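Local coordinates for protein aminoglycoside Nucleotidyltransferase (2")-Ia (Pseudomonas aeruginosa, PDB 4XJE) that adenylates the 2''-hydroxyl group of kanamycin, gentamicin, tobramycin and related aminoglycosides, giving bacteria resistance to these antibiotics, at residues L31-G36 with R126-N131. Numbering follows the deposited sequence.
Sequences LWIGGG and RPVRCN. With AMP (adenosine monophosphate), chain B.
Ile33 and Cys130 pair their backbones through a single bridge, attaching the end of 126-131 to strand 32-34, the strand that leads through Gly34-Gly36 into helix 35-43 of this nucleotidyltransferase fold. Two backbone hydrogen bonds define it: Ile33 N gives a nearly straight one to Arg129 O (3.0 Å, 171° at the hydrogen), and Asn131 N returns one to Ile33 O (3.0 Å). Cys130 CA adds a CA-H...O contact to that same Ile33 O at 3.2 Å. On its other side strand 32-34 is hydrogen-bonded to strand 53-58, through Trp32 with Thr56 and Gly34 with Asp54, a manganese ligand.

Packing centres on Trp32. Arg129 CB lies over its five-membered ring, 4.0 Å from the centroid and 26° off the normal, a CH-pi contact. From there the arginine runs extended from CG to NE, carrying CD across the same face toward the rim. Its guanidinium is turned 58° from the indole plane, and its NH2 reaches Leu31 N through a water. Arg129 NH1 forms a salt bridge with Glu117, and Trp32 NE1 is hydrogen-bonded to Pro116 O.

The Asn131 amide is held at both ends: ND2 donates to Ser114 O, while OD1 is bonded to Thr56 OG1 and accepts a hydrogen bond from a water that also donates to Trp32 O. Asn131 OD1 also lies 3.2 Å from Gly34 CA. Beyond the bridge, the start of helix 35-43 meets the nucleotide: Gly36 N donates a hydrogen bond to AMP O3P at 3.0 Å.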
loop_
_atom_site.group_PDB
_atom_site.type_symbol
_atom_site.label_atom_id
_atom_site.label_comp_id
_atom_site.label_asym_id
_atom_site.label_seq_id
_atom_site.Cartn_x
_atom_site.Cartn_y
_atom_site.Cartn_z
ATOM N N LEU A 31 -0.742 -8.019 -7.086
ATOM C CA LEU A 31 -1.266 -6.956 -6.240
ATOM C C LEU A 31 -0.250 -6.667 -5.148
ATOM O O LEU A 31 0.308 -7.593 -4.558
ATOM C CB LEU A 31 -2.610 -7.344 -5.618
ATOM C CG LEU A 31 -3.818 -7.502 -6.544
ATOM C CD1 LEU A 31 -5.028 -7.988 -5.752
ATOM C CD2 LEU A 31 -4.132 -6.192 -7.247
ATOM N N TRP A 32 -0.003 -5.390 -4.887
ATOM C CA TRP A 32 0.904 -4.996 -3.818
ATOM C C TRP A 32 0.123 -4.480 -2.622
ATOM O O TRP A 32 -0.751 -3.621 -2.757
ATOM C CB TRP A 32 1.890 -3.933 -4.302
ATOM C CG TRP A 32 2.866 -4.460 -5.305
ATOM C CD1 TRP A 32 4.149 -4.853 -5.068
ATOM C CD2 TRP A 32 2.634 -4.665 -6.703
ATOM N NE1 TRP A 32 4.733 -5.288 -6.232
ATOM C CE2 TRP A 32 3.822 -5.185 -7.251
ATOM C CE3 TRP A 32 1.536 -4.461 -7.545
ATOM C CZ2 TRP A 32 3.947 -5.498 -8.603
ATOM C CZ3 TRP A 32 1.661 -4.772 -8.886
ATOM C CH2 TRP A 32 2.857 -5.285 -9.402
ATOM N N ILE A 33 0.434 -5.026 -1.453
ATOM C CA ILE A 33 -0.081 -4.496 -0.204
ATOM C C ILE A 33 0.661 -3.193 0.074
ATOM O O ILE A 33 1.881 -3.133 -0.068
ATOM C CB ILE A 33 0.115 -5.473 0.975
ATOM C CG1 ILE A 33 -0.479 -6.850 0.652
ATOM C CG2 ILE A 33 -0.498 -4.905 2.248
ATOM C CD1 ILE A 33 -1.965 -6.843 0.369
ATOM N N GLY A 34 -0.074 -2.157 0.460
ATOM C CA GLY A 34 0.524 -0.857 0.715
ATOM C C GLY A 34 0.277 -0.362 2.125
ATOM O O GLY A 34 -0.358 -1.039 2.933
ATOM N N GLY A 35 0.794 0.827 2.419
ATOM C CA GLY A 35 0.509 1.511 3.666
ATOM C C GLY A 35 0.873 0.727 4.911
ATOM O O GLY A 35 1.915 0.071 4.969
ATOM N N GLY A 36 0.003 0.803 5.912
ATOM C CA GLY A 36 0.252 0.183 7.201
ATOM C C GLY A 36 0.535 -1.303 7.125
ATOM O O GLY A 36 1.459 -1.793 7.774
ATOM N N ARG A 126 2.567 -16.042 5.245
ATOM C CA ARG A 126 2.429 -16.120 3.796
ATOM C C ARG A 126 3.226 -15.007 3.115
ATOM O O ARG A 126 3.112 -13.846 3.506
ATOM C CB ARG A 126 0.953 -16.023 3.422
ATOM C CG ARG A 126 0.624 -16.295 1.971
ATOM C CD ARG A 126 -0.793 -15.796 1.669
ATOM N NE ARG A 126 -1.274 -16.233 0.360
ATOM C CZ ARG A 126 -0.874 -15.710 -0.796
ATOM N NH1 ARG A 126 -1.362 -16.168 -1.943
ATOM N NH2 ARG A 126 0.021 -14.728 -0.813
ATOM N N PRO A 127 4.038 -15.347 2.099
ATOM C CA PRO A 127 4.728 -14.273 1.378
ATOM C C PRO A 127 3.754 -13.400 0.605
ATOM O O PRO A 127 2.803 -13.921 0.022
ATOM C CB PRO A 127 5.659 -15.020 0.414
ATOM C CG PRO A 127 5.727 -16.415 0.919
ATOM C CD PRO A 127 4.420 -16.676 1.593
ATOM N N VAL A 128 3.990 -12.093 0.602
ATOM C CA VAL A 128 3.138 -11.169 -0.131
ATOM C C VAL A 128 3.978 -10.111 -0.830
ATOM O O VAL A 128 5.040 -9.721 -0.342
ATOM C CB VAL A 128 2.117 -10.473 0.802
ATOM C CG1 VAL A 128 1.258 -11.505 1.517
ATOM C CG2 VAL A 128 2.826 -9.586 1.818
ATOM N N ARG A 129 3.507 -9.664 -1.988
ATOM C CA ARG A 129 4.067 -8.481 -2.614
ATOM C C ARG A 129 3.620 -7.264 -1.822
ATOM O O ARG A 129 2.470 -7.187 -1.389
ATOM C CB ARG A 129 3.622 -8.356 -4.066
ATOM C CG ARG A 129 4.313 -9.313 -5.012
ATOM C CD ARG A 129 3.982 -8.979 -6.454
ATOM N NE ARG A 129 4.542 -9.966 -7.375
ATOM C CZ ARG A 129 3.903 -11.039 -7.832
ATOM N NH1 ARG A 129 4.524 -11.861 -8.666
ATOM N NH2 ARG A 129 2.649 -11.304 -7.474
ATOM N N CYS A 130 4.533 -6.322 -1.624
ATOM C CA CYS A 130 4.198 -5.081 -0.943
ATOM C C CYS A 130 5.041 -3.936 -1.486
ATOM O O CYS A 130 6.139 -4.151 -2.003
ATOM C CB CYS A 130 4.390 -5.227 0.568
ATOM S SG CYS A 130 5.944 -5.988 1.069
ATOM N N ASN A 131 4.515 -2.721 -1.382
ATOM C CA ASN A 131 5.225 -1.548 -1.870
ATOM C C ASN A 131 6.532 -1.362 -1.115
ATOM O O ASN A 131 6.678 -1.824 0.014
ATOM C CB ASN A 131 4.353 -0.297 -1.742
ATOM C CG ASN A 131 3.106 -0.365 -2.604
ATOM O OD1 ASN A 131 1.985 -0.340 -2.097
ATOM N ND2 ASN A 131 3.295 -0.451 -3.917
HETATM P P AMP B . -3.451 3.511 6.143
HETATM O O1P AMP B . -4.379 3.118 5.012
HETATM O O2P AMP B . -4.306 4.089 7.263
HETATM O O3P AMP B . -2.493 2.412 6.480
HETATM O "O5'" AMP B . -2.601 4.727 5.563
HETATM C "C5'" AMP B . -1.582 4.512 4.600
HETATM C "C4'" AMP B . -0.683 5.715 4.487
HETATM O "O4'" AMP B . -1.429 6.836 3.958
HETATM C "C3'" AMP B . -0.116 6.233 5.797
HETATM O "O3'" AMP B . 1.022 5.504 6.210
HETATM C "C2'" AMP B . 0.183 7.695 5.483
HETATM O "O2'" AMP B . 1.429 7.819 4.819
HETATM C "C1'" AMP B . -0.930 8.043 4.492
HETATM N N9 AMP B . -2.041 8.790 5.113
HETATM C C8 AMP B . -2.841 8.391 6.153
HETATM N N7 AMP B . -3.754 9.268 6.493
HETATM C C5 AMP B . -3.543 10.317 5.619
HETATM C C6 AMP B . -4.185 11.563 5.456
HETATM N N6 AMP B . -5.204 11.977 6.214
HETATM N N1 AMP B . -3.730 12.382 4.483
HETATM C C2 AMP B . -2.704 11.975 3.728
HETATM N N3 AMP B . -2.019 10.829 3.788
HETATM C C4 AMP B . -2.492 10.043 4.759
HETATM O O HOH W 1 0.614 -10.284 -5.641
HETATM O O HOH W 2 -0.684 -0.769 -2.210
#